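Local coordinates for Roadblock/LAMTOR2 domain-containing protein (Streptomyces avermitilis, PDB 3LEQ) that is of unknown function but carries a Roadblock/LC7 domain, a fold that in relatives often serves as a regulatory partner of small GTPases, at residues L8-G11 / L12-V16; G103-A106 / Y107-M111; S33-T36 / G37-R40. All coordinates share one frame; numbering follows the deposited sequence. Where two conformers were deposited one is given.

Overall arrangement
All three interactions are local and partly buried, and the centre of each lies about 11 Å from the centre of the chain. Interactions 1 and 2 are turns of helices 4-15 and 102-115, which pack side by side and send Leu9, Leu12, Val105 and Met109 against the five-stranded antiparallel sheet; they meet where Leu12 and Arg15 touch Gln108. Interaction 3 is a beta turn between strand 31-34, outermost in the sheet of this chain, and helix 40-55, with Ser35 and Phe38 buried; Thr10 OG1 and Thr36 N tie it to interaction 1. Asp14, Arg15, Tyr107 and Thr36 are exposed. Regular backbone bonds dominate the helices, whereas a lysine side chain spans the turn.

Interaction 1 (L8-G11 / L12-V16); sequences LLTG and LVDRV
Residues 8-15 are helical, and Val16 is the first to leave the helix; the amides of Leu12, Val13, Asp14 and Arg15 bond to the carbonyls of Leu8, Leu9, Thr10 and Gly11, the last of these spanning 2.9 Å from Arg15 N to Gly11 O. The side chains of the second turn rest on the same carbonyl oxygens. Val13 sets CG2 3.5 Å from Leu9 O, and Asp14 brings CB to 3.4 Å from Thr10 O. This is the amphipathic helix 4-15 of the Roadblock/LC7 fold: Leu9 and Leu12 face strand 90-96 and helix 102-115, while Asp14 and Arg15 lie on the exposed side. With CG anti to the carbonyl carbon (chi1 -63°) and a bend at chi3, the Arg15 chain folds back along the helix, leaving NE 3.2 Å from Gly11 O. A water then joins the two turns, giving a hydrogen to Leu8 O at 2.9 Å and accepting one from Arg15 NH2 at 3.1 Å. Leu8 O is thus gripped twice, by this water and by Leu12 N, while Arg15 NH1 reaches across to Gln108 OE1 on helix 102-115.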
loop_
_atom_site.group_PDB
_atom_site.type_symbol
_atom_site.label_atom_id
_atom_site.label_comp_id
_atom_site.label_asym_id
_atom_site.label_seq_id
_atom_site.Cartn_x
_atom_site.Cartn_y
_atom_site.Cartn_z
ATOM N N LEU A 8 -5.265 -6.238 9.152
ATOM C CA LEU A 8 -3.815 -6.097 9.006
ATOM C C LEU A 8 -3.390 -4.764 8.379
ATOM O O LEU A 8 -2.471 -4.099 8.888
ATOM C CB LEU A 8 -3.210 -7.269 8.219
ATOM C CG LEU A 8 -2.931 -8.563 8.985
ATOM C CD1 LEU A 8 -2.293 -9.567 8.053
ATOM C CD2 LEU A 8 -2.034 -8.322 10.222
ATOM N N LEU A 9 -4.054 -4.394 7.273
ATOM C CA LEU A 9 -3.777 -3.139 6.573
ATOM C C LEU A 9 -4.138 -1.944 7.443
ATOM O O LEU A 9 -3.394 -0.969 7.502
ATOM C CB LEU A 9 -4.547 -3.070 5.250
ATOM C CG LEU A 9 -4.165 -4.052 4.141
ATOM C CD1 LEU A 9 -5.090 -3.868 2.958
ATOM C CD2 LEU A 9 -2.724 -3.838 3.710
ATOM N N THR A 10 -5.291 -2.016 8.114
ATOM C CA THR A 10 -5.730 -0.927 8.996
ATOM C C THR A 10 -4.743 -0.807 10.165
ATOM O O THR A 10 -4.400 0.296 10.593
ATOM C CB THR A 10 -7.185 -1.141 9.481
ATOM O OG1 THR A 10 -8.012 -1.417 8.351
ATOM C CG2 THR A 10 -7.738 0.105 10.229
ATOM N N GLY A 11 -4.264 -1.958 10.632
ATOM C CA GLY A 11 -3.281 -2.047 11.712
ATOM C C GLY A 11 -1.964 -1.390 11.342
ATOM O O GLY A 11 -1.405 -0.634 12.136
ATOM N N LEU A 12 -1.479 -1.662 10.129
ATOM C CA LEU A 12 -0.284 -0.978 9.617
ATOM C C LEU A 12 -0.467 0.547 9.653
ATOM O O LEU A 12 0.399 1.270 10.136
ATOM C CB LEU A 12 0.024 -1.423 8.186
ATOM C CG LEU A 12 1.152 -0.684 7.469
ATOM C CD1 LEU A 12 2.502 -1.127 8.024
ATOM C CD2 LEU A 12 1.088 -0.906 5.954
ATOM N N VAL A 13 -1.592 1.021 9.128
ATOM C CA VAL A 13 -1.854 2.469 9.060
ATOM C C VAL A 13 -1.936 3.080 10.469
ATOM O O VAL A 13 -1.412 4.182 10.716
ATOM C CB VAL A 13 -3.154 2.773 8.271
ATOM C CG1 VAL A 13 -3.601 4.234 8.472
ATOM C CG2 VAL A 13 -2.982 2.451 6.804
ATOM N N ASP A 14 -2.577 2.358 11.388
ATOM C CA ASP A 14 -2.757 2.829 12.767
ATOM C C ASP A 14 -1.452 2.905 13.559
ATOM O O ASP A 14 -1.207 3.887 14.252
ATOM C CB ASP A 14 -3.808 1.980 13.508
ATOM C CG ASP A 14 -5.246 2.477 13.269
ATOM O OD1 ASP A 14 -5.466 3.248 12.300
ATOM O OD2 ASP A 14 -6.159 2.100 14.047
ATOM N N ARG A 15 -0.621 1.875 13.450
ATOM C CA ARG A 15 0.624 1.800 14.227
ATOM C C ARG A 15 1.725 2.683 13.648
ATOM O O ARG A 15 2.549 3.211 14.404
ATOM C CB ARG A 15 1.147 0.362 14.283
ATOM C CG ARG A 15 0.233 -0.633 14.973
ATOM C CD ARG A 15 0.774 -2.061 14.814
ATOM N NE ARG A 15 0.826 -2.516 13.418
ATOM C CZ ARG A 15 1.922 -2.554 12.649
ATOM N NH1 ARG A 15 3.111 -2.171 13.102
ATOM N NH2 ARG A 15 1.830 -2.994 11.409
ATOM N N VAL A 16 1.751 2.830 12.322
ATOM C CA VAL A 16 2.871 3.507 11.663
ATOM C C VAL A 16 2.559 4.967 11.278
ATOM O O VAL A 16 1.868 5.232 10.293
ATOM C CB VAL A 16 3.407 2.695 10.461
ATOM C CG1 VAL A 16 4.694 3.328 9.903
ATOM C CG2 VAL A 16 3.659 1.254 10.868
HETATM O O HOH W 1 -0.516 -4.908 10.854
#

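Interaction 2 (G103-A106 / Y107-M111); sequences GVVA and YQMNM
Helix 102-115, the last helix of the Roadblock/LC7 fold modelled here, supplies both halves of this contact, two successive turns stacked along one axis. The amides of Tyr107, Gln108, Met109 and Asn110 bond to the carbonyls of Gly103, Val104, Val105 and Ala106; the bond from Gln108 N to Val104 O is 2.9 Å long and nearly straight at 170°. On the buried side Val105 and Met109, a selenomethionine, lie one turn apart and meet at a slant, with Val105 CG1 3.8 Å from Met109 SE. Met109 CG is anti to the carbonyl carbon (chi1 -63°), which lays it 3.2 Å from Val105 O before the chain bends at chi3. Both side chains press on Ile82 of strand 80-85, and Met109 reaches Leu92 and Val94 of strand 90-96. Gln108 turns toward helix 4-15 instead: its CG sits 3.4 Å from Val104 O, and a bend at chi2 swings the amide aside to pack by Val16. Tyr107 leads outward, and one face of its ring carries Met111 CG, 3.5 Å above the plane and displaced from the ring centre. On the same helix Asn110 turns the flat of its amide to Ala106 O, which sits over CG at 3.2 Å; the in-plane N-H bonds of ND2 therefore do not aim at it. Were an alanine to stand at Asn110, the amide face over Ala106 O would be gone and that side of the carbonyl would probably be left less covered. Apolar residues one turn apart on the sheet side and polar or exposed ones elsewhere make this a typical amphipathic helix, packed on an antiparallel sheet beside a second helix.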
loop_
_atom_site.group_PDB
_atom_site.type_symbol
_atom_site.label_atom_id
_atom_site.label_comp_id
_atom_site.label_asym_id
_atom_site.label_seq_id
_atom_site.Cartn_x
_atom_site.Cartn_y
_atom_site.Cartn_z
ATOM N N GLY A 103 13.148 3.640 4.771
ATOM C CA GLY A 103 13.647 2.424 5.407
ATOM C C GLY A 103 12.698 1.864 6.444
ATOM O O GLY A 103 12.469 0.653 6.497
ATOM N N VAL A 104 12.132 2.740 7.264
ATOM C CA VAL A 104 11.163 2.312 8.264
ATOM C C VAL A 104 9.914 1.752 7.573
ATOM O O VAL A 104 9.456 0.653 7.880
ATOM C CB VAL A 104 10.821 3.450 9.250
ATOM C CG1 VAL A 104 9.615 3.088 10.100
ATOM C CG2 VAL A 104 12.027 3.764 10.133
ATOM N N VAL A 105 9.376 2.510 6.626
ATOM C CA VAL A 105 8.177 2.078 5.928
ATOM C C VAL A 105 8.433 0.758 5.192
ATOM O O VAL A 105 7.622 -0.159 5.291
ATOM C CB VAL A 105 7.670 3.146 4.955
ATOM C CG1 VAL A 105 6.472 2.615 4.194
ATOM C CG2 VAL A 105 7.266 4.410 5.720
ATOM N N ALA A 106 9.542 0.646 4.467
ATOM C CA ALA A 106 9.817 -0.601 3.750
ATOM C C ALA A 106 9.920 -1.798 4.697
ATOM O O ALA A 106 9.433 -2.873 4.372
ATOM C CB ALA A 106 11.045 -0.484 2.877
ATOM N N TYR A 107 10.550 -1.612 5.855
ATOM C CA TYR A 107 10.631 -2.665 6.867
ATOM C C TYR A 107 9.236 -3.055 7.348
ATOM O O TYR A 107 8.887 -4.227 7.401
ATOM C CB TYR A 107 11.502 -2.198 8.066
ATOM C CG TYR A 107 11.379 -3.121 9.261
ATOM C CD1 TYR A 107 12.114 -4.304 9.329
ATOM C CD2 TYR A 107 10.486 -2.832 10.302
ATOM C CE1 TYR A 107 11.982 -5.165 10.425
ATOM C CE2 TYR A 107 10.338 -3.694 11.393
ATOM C CZ TYR A 107 11.091 -4.848 11.448
ATOM O OH TYR A 107 10.937 -5.686 12.535
ATOM N N GLN A 108 8.419 -2.070 7.681
ATOM C CA GLN A 108 7.034 -2.348 8.116
ATOM C C GLN A 108 6.206 -3.107 7.062
ATOM O O GLN A 108 5.451 -4.048 7.400
ATOM C CB GLN A 108 6.310 -1.050 8.521
ATOM C CG GLN A 108 6.844 -0.431 9.809
ATOM C CD GLN A 108 6.474 -1.222 11.047
ATOM O OE1 GLN A 108 5.606 -2.098 11.018
ATOM N NE2 GLN A 108 7.122 -0.898 12.157
HETATM N N MSE A 109 6.327 -2.687 5.793
HETATM C CA MSE A 109 5.637 -3.369 4.698
HETATM C C MSE A 109 6.141 -4.803 4.543
HETATM O O MSE A 109 5.356 -5.715 4.355
HETATM C CB MSE A 109 5.826 -2.604 3.391
HETATM C CG MSE A 109 5.228 -1.217 3.424
HETATM SE SE MSE A 109 5.617 -0.216 1.806
HETATM C CE MSE A 109 4.604 -1.226 0.481
ATOM N N ASN A 110 7.454 -4.988 4.630
ATOM C CA ASN A 110 8.057 -6.324 4.509
ATOM C C ASN A 110 7.564 -7.253 5.640
ATOM O O ASN A 110 7.261 -8.417 5.401
ATOM C CB ASN A 110 9.596 -6.232 4.501
ATOM C CG ASN A 110 10.171 -5.741 3.157
ATOM O OD1 ASN A 110 9.518 -5.806 2.114
ATOM N ND2 ASN A 110 11.411 -5.246 3.190
HETATM N N MSE A 111 7.442 -6.710 6.851
HETATM C CA MSE A 111 6.906 -7.476 7.994
HETATM C C MSE A 111 5.437 -7.817 7.779
HETATM O O MSE A 111 5.001 -8.911 8.119
HETATM C CB MSE A 111 7.090 -6.715 9.313
HETATM C CG MSE A 111 8.559 -6.511 9.740
HETATM SE SE MSE A 111 9.598 -8.200 9.848
HETATM C CE MSE A 111 10.597 -8.041 8.157
#

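Interaction 3 (S33-T36 / G37-R40); sequences SKST and GFLR
Phe38 and Lys34 carry this contact, together with Gly37, around a type I beta turn running from Ser35 to Phe38, at the point where strand 31-34, outermost in the sheet of this chain of the Roadblock/LC7 domain, gives way to helix 40-55. The turn is closed by Phe38 N, which bonds to Ser35 O at 3.0 Å; the donor stands above the carbonyl plane, and the N-H...O angle is a bent 143°. Gly37 takes the third position of the turn. The turn brings Phe38 CB to 3.1 Å from Ser35 O, and with CG anti to the backbone N (chi1 -161°) the ring leads away from the turn into a buried site. There it stacks with His21 and packs on Val23, Ala43 and Leu46, joining the turn to strand 19-26 and helix 40-55. Beside Phe38 CB, at 3.8 Å, comes Ser35 OG, whose hydrogen-bond partner is Ala22 N on strand 19-26. Thr36 N, at the second position of the turn, is hydrogen-bonded to Thr10 OG1 of helix 4-15. Lys34 bridges the whole turn from the strand. Its CB points toward the residues beyond, and the chain extends through CD, which passes 3.3 Å from Phe38 O. The bend at chi4 then returns NZ to that same oxygen from a position tilted 29° out of the carbonyl plane. There Lys34 NZ donates a hydrogen bond to Phe38 O at 3.0 Å.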
loop_
_atom_site.group_PDB
_atom_site.type_symbol
_atom_site.label_atom_id
_atom_site.label_comp_id
_atom_site.label_asym_id
_atom_site.label_seq_id
_atom_site.Cartn_x
_atom_site.Cartn_y
_atom_site.Cartn_z
ATOM N N SER A 33 -8.230 -5.542 -0.895
ATOM C CA SER A 33 -8.285 -5.163 0.509
ATOM C C SER A 33 -7.795 -3.740 0.631
ATOM O O SER A 33 -6.957 -3.302 -0.172
ATOM C CB SER A 33 -7.360 -6.080 1.306
ATOM O OG SER A 33 -7.465 -5.845 2.690
ATOM N N LYS A 34 -8.313 -3.014 1.620
ATOM C CA LYS A 34 -7.837 -1.649 1.903
ATOM C C LYS A 34 -7.921 -1.325 3.390
ATOM O O LYS A 34 -8.722 -1.930 4.112
ATOM C CB LYS A 34 -8.617 -0.606 1.082
ATOM C CG LYS A 34 -10.092 -0.509 1.458
ATOM C CD LYS A 34 -10.877 0.375 0.521
ATOM C CE LYS A 34 -12.380 0.262 0.803
ATOM N NZ LYS A 34 -12.769 1.014 2.039
ATOM N N SER A 35 -7.098 -0.383 3.854
ATOM C CA SER A 35 -7.249 0.138 5.217
ATOM C C SER A 35 -8.631 0.801 5.368
ATOM O O SER A 35 -9.079 1.512 4.470
ATOM C CB SER A 35 -6.110 1.092 5.592
ATOM O OG SER A 35 -5.765 1.956 4.522
ATOM N N THR A 36 -9.290 0.566 6.502
ATOM C CA THR A 36 -10.737 0.832 6.627
ATOM C C THR A 36 -11.179 2.318 6.587
ATOM O O THR A 36 -12.415 2.627 6.299
ATOM C CB THR A 36 -11.367 0.080 7.836
ATOM O OG1 THR A 36 -10.917 0.651 9.077
ATOM C CG2 THR A 36 -11.021 -1.400 7.793
ATOM N N GLY A 37 -10.188 3.229 6.870
ATOM C CA GLY A 37 -10.462 4.675 6.745
ATOM C C GLY A 37 -10.073 5.282 5.395
ATOM O O GLY A 37 -9.950 6.515 5.273
ATOM N N PHE A 38 -9.894 4.411 4.387
ATOM C CA PHE A 38 -9.507 4.802 3.028
ATOM C C PHE A 38 -10.724 4.607 2.120
ATOM O O PHE A 38 -11.048 3.474 1.762
ATOM C CB PHE A 38 -8.351 3.894 2.577
ATOM C CG PHE A 38 -7.519 4.412 1.409
ATOM C CD1 PHE A 38 -6.791 3.514 0.633
ATOM C CD2 PHE A 38 -7.439 5.759 1.101
ATOM C CE1 PHE A 38 -5.991 3.945 -0.433
ATOM C CE2 PHE A 38 -6.651 6.199 0.039
ATOM C CZ PHE A 38 -5.928 5.288 -0.738
ATOM N N LEU A 39 -11.410 5.702 1.774
ATOM C CA LEU A 39 -12.628 5.643 0.947
ATOM C C LEU A 39 -12.407 4.937 -0.392
ATOM O O LEU A 39 -11.313 4.977 -0.946
ATOM C CB LEU A 39 -13.160 7.049 0.681
ATOM C CG LEU A 39 -13.868 7.784 1.820
ATOM C CD1 LEU A 39 -14.057 9.243 1.440
ATOM C CD2 LEU A 39 -15.206 7.134 2.131
ATOM N N ARG A 40 -13.467 4.326 -0.919
ATOM C CA ARG A 40 -13.404 3.586 -2.192
ATOM C C ARG A 40 -12.932 4.433 -3.386
ATOM O O ARG A 40 -12.153 3.957 -4.222
ATOM C CB ARG A 40 -14.760 2.926 -2.493
ATOM C CG ARG A 40 -14.608 1.542 -3.105
ATOM C CD ARG A 40 -15.082 1.476 -4.541
ATOM N NE ARG A 40 -16.350 0.768 -4.611
ATOM C CZ ARG A 40 -16.849 0.183 -5.699
ATOM N NH1 ARG A 40 -16.181 0.196 -6.842
ATOM N NH2 ARG A 40 -18.026 -0.427 -5.635
#